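Local coordinates for protein extracellular ligand-binding receptor (Rhodopseudomonas palustris, PDB 4EYO) that probably serves as a periplasmic solute-binding protein for aromatic acids and holds 4'-hydroxycinnamic acid in the cleft between its two lobes, at residues V78-V83 with S144-D149; A100-T105 with S112-Q117; S199-A204 with F230-G235. All blocks are in the same frame, centred on the assembly; numbering follows the deposited sequence.

Overall arrangement
From the N terminus the chain first builds one lobe, with the six-stranded sheet. Within it, 78-83 starts the helix that follows strand 72-75. Contact 2 then closes a tight loop between 100-105 and 112-117, at the edge of that sheet. The chain crosses to the second lobe, and 144-149 returns to meet 78-83. Contact 1 therefore closes a longer loop, with contact 2 nested inside it, and joins the two lobes. Contacts 1 and 2 touch each other. Contact 3 comes later in series and ties 199-204 to 230-235 within the second lobe, its centre about 23 Å from that of contact 2. All three contacts touch the bound 4'-hydroxycinnamic acid.

Contact 1: V78-V83 with S144-D149. With HC4 (4'-hydroxycinnamic acid), chain B.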
loop_
_atom_site.group_PDB
_atom_site.type_symbol
_atom_site.label_atom_id
_atom_site.label_comp_id
_atom_site.label_asym_id
_atom_site.label_seq_id
_atom_site.Cartn_x
_atom_site.Cartn_y
_atom_site.Cartn_z
ATOM N N VAL A 78 -4.409 4.396 4.432
ATOM C CA VAL A 78 -4.577 5.225 3.235
ATOM C C VAL A 78 -3.690 6.456 3.347
ATOM O O VAL A 78 -3.152 6.770 4.426
ATOM C CB VAL A 78 -6.061 5.591 2.939
ATOM C CG1 VAL A 78 -6.859 4.329 2.529
ATOM C CG2 VAL A 78 -6.703 6.330 4.129
ATOM N N THR A 79 -3.487 7.127 2.234
ATOM C CA THR A 79 -2.414 8.150 2.196
ATOM C C THR A 79 -2.604 9.364 3.152
ATOM O O THR A 79 -1.691 9.699 3.895
ATOM C CB THR A 79 -2.123 8.574 0.737
ATOM O OG1 THR A 79 -1.722 7.407 -0.018
ATOM C CG2 THR A 79 -1.061 9.663 0.685
ATOM N N PRO A 80 -3.776 10.020 3.150
ATOM C CA PRO A 80 -3.841 11.232 4.005
ATOM C C PRO A 80 -3.473 11.012 5.510
ATOM O O PRO A 80 -2.643 11.787 6.073
ATOM C CB PRO A 80 -5.285 11.736 3.793
ATOM C CG PRO A 80 -5.620 11.255 2.389
ATOM C CD PRO A 80 -4.956 9.891 2.269
ATOM N N PRO A 81 -4.037 9.964 6.163
ATOM C CA PRO A 81 -3.631 9.760 7.559
ATOM C C PRO A 81 -2.179 9.259 7.691
ATOM O O PRO A 81 -1.556 9.486 8.718
ATOM C CB PRO A 81 -4.636 8.711 8.071
ATOM C CG PRO A 81 -5.072 7.993 6.865
ATOM C CD PRO A 81 -5.152 9.071 5.807
ATOM N N THR A 82 -1.647 8.608 6.661
ATOM C CA THR A 82 -0.229 8.192 6.678
ATOM C C THR A 82 0.702 9.390 6.665
ATOM O O THR A 82 1.697 9.428 7.403
ATOM C CB THR A 82 0.075 7.245 5.510
ATOM O OG1 THR A 82 -0.804 6.143 5.651
ATOM C CG2 THR A 82 1.492 6.695 5.602
ATOM N N VAL A 83 0.362 10.396 5.872
ATOM C CA VAL A 83 1.130 11.628 5.922
ATOM C C VAL A 83 1.115 12.196 7.365
ATOM O O VAL A 83 2.149 12.661 7.881
ATOM C CB VAL A 83 0.556 12.656 4.926
ATOM C CG1 VAL A 83 1.098 14.050 5.178
ATOM C CG2 VAL A 83 0.801 12.216 3.470
ATOM N N SER A 144 -9.521 13.441 -5.048
ATOM C CA SER A 144 -9.099 14.835 -4.899
ATOM C C SER A 144 -8.207 15.034 -3.648
ATOM O O SER A 144 -8.469 15.908 -2.785
ATOM C CB SER A 144 -10.330 15.752 -4.902
ATOM O OG SER A 144 -11.314 15.347 -3.950
ATOM N N ASP A 145 -7.156 14.217 -3.546
ATOM C CA ASP A 145 -6.198 14.279 -2.417
ATOM C C ASP A 145 -4.800 13.768 -2.821
ATOM O O ASP A 145 -4.561 13.493 -4.011
ATOM C CB ASP A 145 -6.752 13.605 -1.151
ATOM C CG ASP A 145 -6.886 12.084 -1.254
ATOM O OD1 ASP A 145 -6.079 11.394 -1.910
ATOM O OD2 ASP A 145 -7.836 11.553 -0.636
ATOM N N SER A 146 -3.876 13.648 -1.865
ATOM C CA SER A 146 -2.494 13.341 -2.211
ATOM C C SER A 146 -2.318 12.012 -2.965
ATOM O O SER A 146 -1.413 11.887 -3.778
ATOM C CB SER A 146 -1.562 13.398 -0.983
ATOM O OG SER A 146 -2.060 12.564 0.055
ATOM N N TYR A 147 -3.189 11.033 -2.727
ATOM C CA TYR A 147 -3.056 9.766 -3.446
ATOM C C TYR A 147 -3.440 9.945 -4.924
ATOM O O TYR A 147 -2.719 9.463 -5.832
ATOM C CB TYR A 147 -3.867 8.657 -2.808
ATOM C CG TYR A 147 -3.686 7.326 -3.508
ATOM C CD1 TYR A 147 -2.467 6.615 -3.419
ATOM C CD2 TYR A 147 -4.703 6.789 -4.285
ATOM C CE1 TYR A 147 -2.308 5.378 -4.054
ATOM C CE2 TYR A 147 -4.560 5.557 -4.937
ATOM C CZ TYR A 147 -3.358 4.870 -4.839
ATOM O OH TYR A 147 -3.202 3.651 -5.450
ATOM N N GLY A 148 -4.564 10.643 -5.155
ATOM C CA GLY A 148 -4.992 10.967 -6.514
ATOM C C GLY A 148 -3.951 11.813 -7.211
ATOM O O GLY A 148 -3.713 11.600 -8.416
ATOM N N ASP A 149 -3.313 12.738 -6.463
ATOM C CA ASP A 149 -2.221 13.578 -7.010
ATOM C C ASP A 149 -0.987 12.741 -7.418
ATOM O O ASP A 149 -0.453 12.939 -8.490
ATOM C CB ASP A 149 -1.779 14.695 -6.030
ATOM C CG ASP A 149 -2.876 15.706 -5.726
ATOM O OD1 ASP A 149 -3.855 15.876 -6.502
ATOM O OD2 ASP A 149 -2.751 16.343 -4.658
HETATM C C1 HC4 B . -5.006 5.441 -0.712
HETATM O O1 HC4 B . -6.236 5.222 -0.820
HETATM O O2 HC4 B . -4.553 6.551 -0.314
HETATM C C2 HC4 B . -4.028 4.399 -1.068
HETATM C C3 HC4 B . -4.098 3.129 -0.635
HETATM C "C1'" HC4 B . -3.035 2.139 -1.002
HETATM C "C2'" HC4 B . -2.704 1.187 -0.020
HETATM C "C3'" HC4 B . -1.754 0.190 -0.240
HETATM C "C4'" HC4 B . -1.144 0.141 -1.496
HETATM C "C5'" HC4 B . -1.450 1.087 -2.497
HETATM C "C6'" HC4 B . -2.421 2.081 -2.263
HETATM O "O4'" HC4 B . -0.206 -0.830 -1.708
#
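Thr79 and Ser146 meet methyl to hydroxyl across the cleft. Thr79 CG2 presses on Ser146 OG at 3.1 Å, a tight approach for a carbon and an oxygen. The methyl stands there because CG2 is anti to the backbone N, while OG1 lies on the side of the ligand. Ser146 OG lies between its own backbone N and carbonyl carbon (chi1 54°), on the side that meets the methyl. Pro80 uses its ring tip. CG rests against Asp145 OD2 at 3.8 Å, and the two side chains cross at about a right angle. That carboxylate is held twice over. OD1 caps its helix by accepting from Tyr147 N at 3.0 Å, and OD2 is in a salt bridge with Arg174, which also binds HC4. The ligand carboxylate sits at the same junction. Thr79 N donates to HC4 O2 at 2.8 Å, nearly straight at 162°. Tyr147 lays one ring face on HC4, with C2 3.5 Å above the ring centre. The start of helix 79-92 faces the bound acid, and its dipole may favour the negative charge; helix 146-161 brings the Tyr147 ring alongside instead. Helix 79-92 follows strand 72-75 of the first sheet, with Pro80 and Pro81 packed on helix 54-66. Helix 146-161 follows strand 137-143 of the second sheet, so the contact bridges the two lobes of the periplasmic binding fold.

Contact 2: A100-T105 with S112-Q117; sequences APLPVT and SVVMPQ. With HC4 (4'-hydroxycinnamic acid), chain B.
Pro116 lays its ring against the extended backbone of Ala100. Its CG lies 3.5 Å from Ala100 C and equally near Ala100 CA, and its CD lies by Ala100 N. The ring is therefore pressed on main chain, since the Ala100 methyl points away toward helix 79-92. Pro101 comes next. Its CG meets Pro116 CB at 4.0 Å, and the two prolines make one continuous ridge. The end of that ridge borders the ligand. Pro101 CD touches the HC4 ring at C1' (3.6 Å), and Pro116 CB reaches the phenol oxygen O4' at 3.4 Å. The two segments belong to a beta-alpha-beta crossover. Strand 96-98 runs into 100-105, the short helix 106-109 follows, and strand 112-114 returns parallel to 96-98 as the outermost strand of the six-stranded sheet. The segments themselves run 131° apart, so 100-105 passes over the new strand at a slant. Val114 is the main bump on the strand side. With CG1 anti to the backbone N (chi1 -173°), that methyl turns to Ala100 O, a buried carbonyl oxygen with no polar partner in the model. The other methyl, CG2, fits into the notch between Leu102 and Val104. It is 4.0 Å from Leu102 CD2 and 3.8 Å from Val104 CG2, and the Val104 and Val114 side chains lie alongside each other, head to tail. Leu102 CD2 also bears on Ser112 CB at 4.0 Å. The Ser112 hydroxyl is engaged by Ser86 and His96. On its far side Leu102 packs on Val83 and Ser86 of helix 79-92, and Val104 and Val114 are flanked by Arg340 and Tyr341.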
loop_
_atom_site.group_PDB
_atom_site.type_symbol
_atom_site.label_atom_id
_atom_site.label_comp_id
_atom_site.label_asym_id
_atom_site.label_seq_id
_atom_site.Cartn_x
_atom_site.Cartn_y
_atom_site.Cartn_z
ATOM N N ALA A 100 0.686 2.742 3.787
ATOM C CA ALA A 100 0.054 3.325 2.578
ATOM C C ALA A 100 1.137 4.138 1.882
ATOM O O ALA A 100 2.094 4.546 2.546
ATOM C CB ALA A 100 -1.137 4.235 2.966
ATOM N N PRO A 101 0.997 4.421 0.563
ATOM C CA PRO A 101 1.996 5.274 -0.098
ATOM C C PRO A 101 2.034 6.663 0.579
ATOM O O PRO A 101 1.032 7.115 1.166
ATOM C CB PRO A 101 1.484 5.353 -1.548
ATOM C CG PRO A 101 0.566 4.176 -1.699
ATOM C CD PRO A 101 -0.100 4.076 -0.358
ATOM N N LEU A 102 3.182 7.316 0.519
ATOM C CA LEU A 102 3.458 8.538 1.275
ATOM C C LEU A 102 4.325 9.395 0.313
ATOM O O LEU A 102 5.349 8.883 -0.175
ATOM C CB LEU A 102 4.272 8.097 2.541
ATOM C CG LEU A 102 4.926 9.113 3.442
ATOM C CD1 LEU A 102 3.916 9.952 4.208
ATOM C CD2 LEU A 102 5.848 8.406 4.431
ATOM N N PRO A 103 3.920 10.661 -0.001
ATOM C CA PRO A 103 4.942 11.521 -0.627
ATOM C C PRO A 103 6.076 11.769 0.390
ATOM O O PRO A 103 5.874 12.449 1.402
ATOM C CB PRO A 103 4.206 12.843 -0.933
ATOM C CG PRO A 103 2.905 12.784 -0.181
ATOM C CD PRO A 103 2.621 11.349 0.167
ATOM N N VAL A 104 7.245 11.200 0.148
ATOM C CA VAL A 104 8.325 11.267 1.135
ATOM C C VAL A 104 9.189 12.504 0.860
ATOM O O VAL A 104 10.039 12.493 -0.003
ATOM C CB VAL A 104 9.153 9.947 1.152
ATOM C CG1 VAL A 104 10.230 9.980 2.221
ATOM C CG2 VAL A 104 8.248 8.749 1.440
ATOM N N THR A 105 8.943 13.586 1.588
ATOM C CA THR A 105 9.667 14.863 1.419
ATOM C C THR A 105 10.885 14.842 2.346
ATOM O O THR A 105 11.002 13.931 3.181
ATOM C CB THR A 105 8.760 16.024 1.832
ATOM O OG1 THR A 105 8.238 15.767 3.148
ATOM C CG2 THR A 105 7.603 16.206 0.846
ATOM N N SER A 112 10.790 7.713 8.502
ATOM C CA SER A 112 9.752 6.938 7.816
ATOM C C SER A 112 10.362 6.050 6.739
ATOM O O SER A 112 11.220 6.517 5.957
ATOM C CB SER A 112 8.672 7.841 7.176
ATOM O OG SER A 112 7.856 8.476 8.152
ATOM N N VAL A 113 9.917 4.787 6.701
ATOM C CA VAL A 113 10.059 3.941 5.490
ATOM C C VAL A 113 8.662 3.467 5.057
ATOM O O VAL A 113 7.670 3.625 5.822
ATOM C CB VAL A 113 10.983 2.714 5.694
ATOM C CG1 VAL A 113 12.424 3.132 5.952
ATOM C CG2 VAL A 113 10.445 1.790 6.776
ATOM N N VAL A 114 8.574 2.868 3.862
ATOM C CA VAL A 114 7.268 2.711 3.184
ATOM C C VAL A 114 7.109 1.281 2.658
ATOM O O VAL A 114 7.954 0.795 1.871
ATOM C CB VAL A 114 7.060 3.746 2.045
ATOM C CG1 VAL A 114 5.640 3.671 1.473
ATOM C CG2 VAL A 114 7.339 5.183 2.497
HETATM N N MSE A 115 6.072 0.590 3.107
HETATM C CA MSE A 115 5.831 -0.754 2.591
HETATM C C MSE A 115 5.246 -0.793 1.158
HETATM O O MSE A 115 5.790 -1.524 0.295
HETATM C CB MSE A 115 4.982 -1.584 3.579
HETATM C CG MSE A 115 5.670 -1.799 4.974
HETATM SE SE MSE A 115 7.283 -2.921 4.835
HETATM C CE MSE A 115 8.493 -1.479 4.791
ATOM N N PRO A 116 4.164 -0.013 0.879
ATOM C CA PRO A 116 3.636 -0.098 -0.487
ATOM C C PRO A 116 4.618 0.344 -1.578
ATOM O O PRO A 116 5.466 1.225 -1.352
ATOM C CB PRO A 116 2.420 0.844 -0.465
ATOM C CG PRO A 116 2.002 0.888 0.958
ATOM C CD PRO A 116 3.270 0.792 1.758
ATOM N N GLN A 117 4.479 -0.269 -2.758
ATOM C CA GLN A 117 5.325 0.023 -3.922
ATOM C C GLN A 117 5.177 1.506 -4.306
ATOM O O GLN A 117 4.057 2.069 -4.265
ATOM C CB GLN A 117 4.944 -0.857 -5.107
ATOM C CG GLN A 117 5.257 -2.349 -4.872
ATOM C CD GLN A 117 4.173 -3.107 -4.126
ATOM O OE1 GLN A 117 3.133 -2.541 -3.754
ATOM N NE2 GLN A 117 4.409 -4.412 -3.892
HETATM C C1 HC4 B . -5.006 5.441 -0.712
HETATM O O1 HC4 B . -6.236 5.222 -0.820
HETATM O O2 HC4 B . -4.553 6.551 -0.314
HETATM C C2 HC4 B . -4.028 4.399 -1.068
HETATM C C3 HC4 B . -4.098 3.129 -0.635
HETATM C "C1'" HC4 B . -3.035 2.139 -1.002
HETATM C "C2'" HC4 B . -2.704 1.187 -0.020
HETATM C "C3'" HC4 B . -1.754 0.190 -0.240
HETATM C "C4'" HC4 B . -1.144 0.141 -1.496
HETATM C "C5'" HC4 B . -1.450 1.087 -2.497
HETATM C "C6'" HC4 B . -2.421 2.081 -2.263
HETATM O "O4'" HC4 B . -0.206 -0.830 -1.708
#

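Contact 3: S199-A204 with F230-G235; sequences SGTAAA and FIRIAG. With HC4 (4'-hydroxycinnamic acid), chain B.
Phe230 swings its ring toward 199-204 because CG is anti to the backbone N (chi1 173°). In Ile233 it is CG2 that takes the anti position, and this methyl then faces Ala204. The Phe230 ring stands with an edge to the chain of Ala203. CE1 lies 3.6 Å from Ala203 O, which approaches near the ring plane, and CD1 is 4.0 Å from Ala203 CB. Ala204 CB packs on the same CD1 and reaches Ile233 CG2 at 3.6 Å. It also touches Ala234 CB at 3.9 Å, and that methyl lies over one face of the Phe230 ring, offset toward its rim. These small alanines let the helix come close, with CA atoms of Ala204 and Ala234 only 5.0 Å apart. The contact belongs to the second lobe of the periplasmic binding fold, where 199-204 leads from strand 193-197 to helix 204-212 and helix 228-234 follows strand 218-221. With Phe230 replaced by an alanine, Ala203 and Ala204 are likely to lose their ring neighbour, as is Tyr358 of strand 357-360, and a gap would probably open there. At its cleft end the loop serves the ligand directly. Ser199 OG donates a very short hydrogen bond, 2.5 Å, to HC4 O1, while Ser199 N is bonded to the Tyr143 hydroxyl. Gly200, with positive phi, turns the chain from there into the helical bend at Thr201.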
loop_
_atom_site.group_PDB
_atom_site.type_symbol
_atom_site.label_atom_id
_atom_site.label_comp_id
_atom_site.label_asym_id
_atom_site.label_seq_id
_atom_site.Cartn_x
_atom_site.Cartn_y
_atom_site.Cartn_z
ATOM N N SER A 199 -8.715 3.345 -4.329
ATOM C CA SER A 199 -8.323 2.144 -3.581
ATOM C C SER A 199 -9.514 1.433 -3.008
ATOM O O SER A 199 -10.617 1.993 -2.947
ATOM C CB SER A 199 -7.341 2.492 -2.436
ATOM O OG SER A 199 -7.849 3.551 -1.623
ATOM N N GLY A 200 -9.310 0.165 -2.637
ATOM C CA GLY A 200 -10.339 -0.594 -1.918
ATOM C C GLY A 200 -11.666 -0.646 -2.651
ATOM O O GLY A 200 -11.711 -0.736 -3.893
ATOM N N THR A 201 -12.755 -0.579 -1.896
ATOM C CA THR A 201 -14.086 -0.658 -2.516
ATOM C C THR A 201 -14.451 0.621 -3.288
ATOM O O THR A 201 -15.204 0.551 -4.233
ATOM C CB THR A 201 -15.186 -0.967 -1.492
ATOM O OG1 THR A 201 -15.106 -0.010 -0.455
ATOM C CG2 THR A 201 -14.994 -2.355 -0.894
ATOM N N ALA A 202 -13.896 1.778 -2.911
ATOM C CA ALA A 202 -14.141 3.005 -3.662
ATOM C C ALA A 202 -13.650 2.916 -5.124
ATOM O O ALA A 202 -14.189 3.602 -6.005
ATOM C CB ALA A 202 -13.487 4.186 -2.971
ATOM N N ALA A 203 -12.647 2.072 -5.383
ATOM C CA ALA A 203 -12.074 1.968 -6.753
ATOM C C ALA A 203 -13.082 1.308 -7.729
ATOM O O ALA A 203 -13.024 1.495 -8.978
ATOM C CB ALA A 203 -10.769 1.197 -6.728
ATOM N N ALA A 204 -14.006 0.544 -7.144
ATOM C CA ALA A 204 -15.087 -0.088 -7.900
ATOM C C ALA A 204 -16.176 0.892 -8.359
ATOM O O ALA A 204 -16.929 0.584 -9.293
ATOM C CB ALA A 204 -15.697 -1.252 -7.109
ATOM N N PHE A 230 -12.716 -5.451 -4.266
ATOM C CA PHE A 230 -12.919 -4.781 -5.531
ATOM C C PHE A 230 -13.796 -5.603 -6.460
ATOM O O PHE A 230 -14.746 -5.063 -7.009
ATOM C CB PHE A 230 -11.566 -4.439 -6.189
ATOM C CG PHE A 230 -11.705 -3.881 -7.581
ATOM C CD1 PHE A 230 -11.903 -2.498 -7.778
ATOM C CD2 PHE A 230 -11.654 -4.728 -8.697
ATOM C CE1 PHE A 230 -12.055 -1.991 -9.062
ATOM C CE2 PHE A 230 -11.798 -4.207 -9.999
ATOM C CZ PHE A 230 -11.971 -2.835 -10.186
ATOM N N ILE A 231 -13.488 -6.903 -6.603
ATOM C CA ILE A 231 -14.242 -7.819 -7.461
ATOM C C ILE A 231 -15.638 -8.042 -6.901
ATOM O O ILE A 231 -16.585 -8.079 -7.675
ATOM C CB ILE A 231 -13.521 -9.178 -7.709
ATOM C CG1 ILE A 231 -12.203 -8.963 -8.492
ATOM C CG2 ILE A 231 -14.425 -10.166 -8.461
ATOM C CD1 ILE A 231 -11.324 -10.206 -8.607
ATOM N N ARG A 232 -15.767 -8.146 -5.577
ATOM C CA ARG A 232 -17.088 -8.329 -4.933
ATOM C C ARG A 232 -18.029 -7.149 -5.211
ATOM O O ARG A 232 -19.195 -7.348 -5.512
ATOM C CB ARG A 232 -16.939 -8.570 -3.419
ATOM C CG ARG A 232 -18.243 -8.826 -2.684
ATOM C CD ARG A 232 -18.060 -9.057 -1.190
ATOM N NE ARG A 232 -17.309 -7.956 -0.571
ATOM C CZ ARG A 232 -17.855 -6.824 -0.138
ATOM N NH1 ARG A 232 -19.164 -6.641 -0.224
ATOM N NH2 ARG A 232 -17.106 -5.885 0.400
ATOM N N ILE A 233 -17.514 -5.924 -5.143
ATOM C CA ILE A 233 -18.334 -4.740 -5.429
ATOM C C ILE A 233 -18.495 -4.415 -6.912
ATOM O O ILE A 233 -19.596 -4.045 -7.341
ATOM C CB ILE A 233 -17.915 -3.524 -4.572
ATOM C CG1 ILE A 233 -18.562 -3.694 -3.209
ATOM C CG2 ILE A 233 -18.538 -2.225 -5.070
ATOM C CD1 ILE A 233 -17.564 -3.685 -2.118
ATOM N N ALA A 234 -17.428 -4.562 -7.700
ATOM C CA ALA A 234 -17.516 -4.256 -9.128
ATOM C C ALA A 234 -18.331 -5.291 -9.908
ATOM O O ALA A 234 -18.913 -4.966 -10.949
ATOM C CB ALA A 234 -16.122 -4.096 -9.744
ATOM N N GLY A 235 -18.366 -6.530 -9.419
ATOM C CA GLY A 235 -18.989 -7.625 -10.156
ATOM C C GLY A 235 -18.516 -7.730 -11.599
ATOM O O GLY A 235 -17.308 -7.659 -11.894
HETATM C C1 HC4 B . -5.006 5.441 -0.712
HETATM O O1 HC4 B . -6.236 5.222 -0.820
HETATM O O2 HC4 B . -4.553 6.551 -0.314
HETATM C C2 HC4 B . -4.028 4.399 -1.068
HETATM C C3 HC4 B . -4.098 3.129 -0.635
HETATM C "C1'" HC4 B . -3.035 2.139 -1.002
HETATM C "C2'" HC4 B . -2.704 1.187 -0.020
HETATM C "C3'" HC4 B . -1.754 0.190 -0.240
HETATM C "C4'" HC4 B . -1.144 0.141 -1.496
HETATM C "C5'" HC4 B . -1.450 1.087 -2.497
HETATM C "C6'" HC4 B . -2.421 2.081 -2.263
HETATM O "O4'" HC4 B . -0.206 -0.830 -1.708
#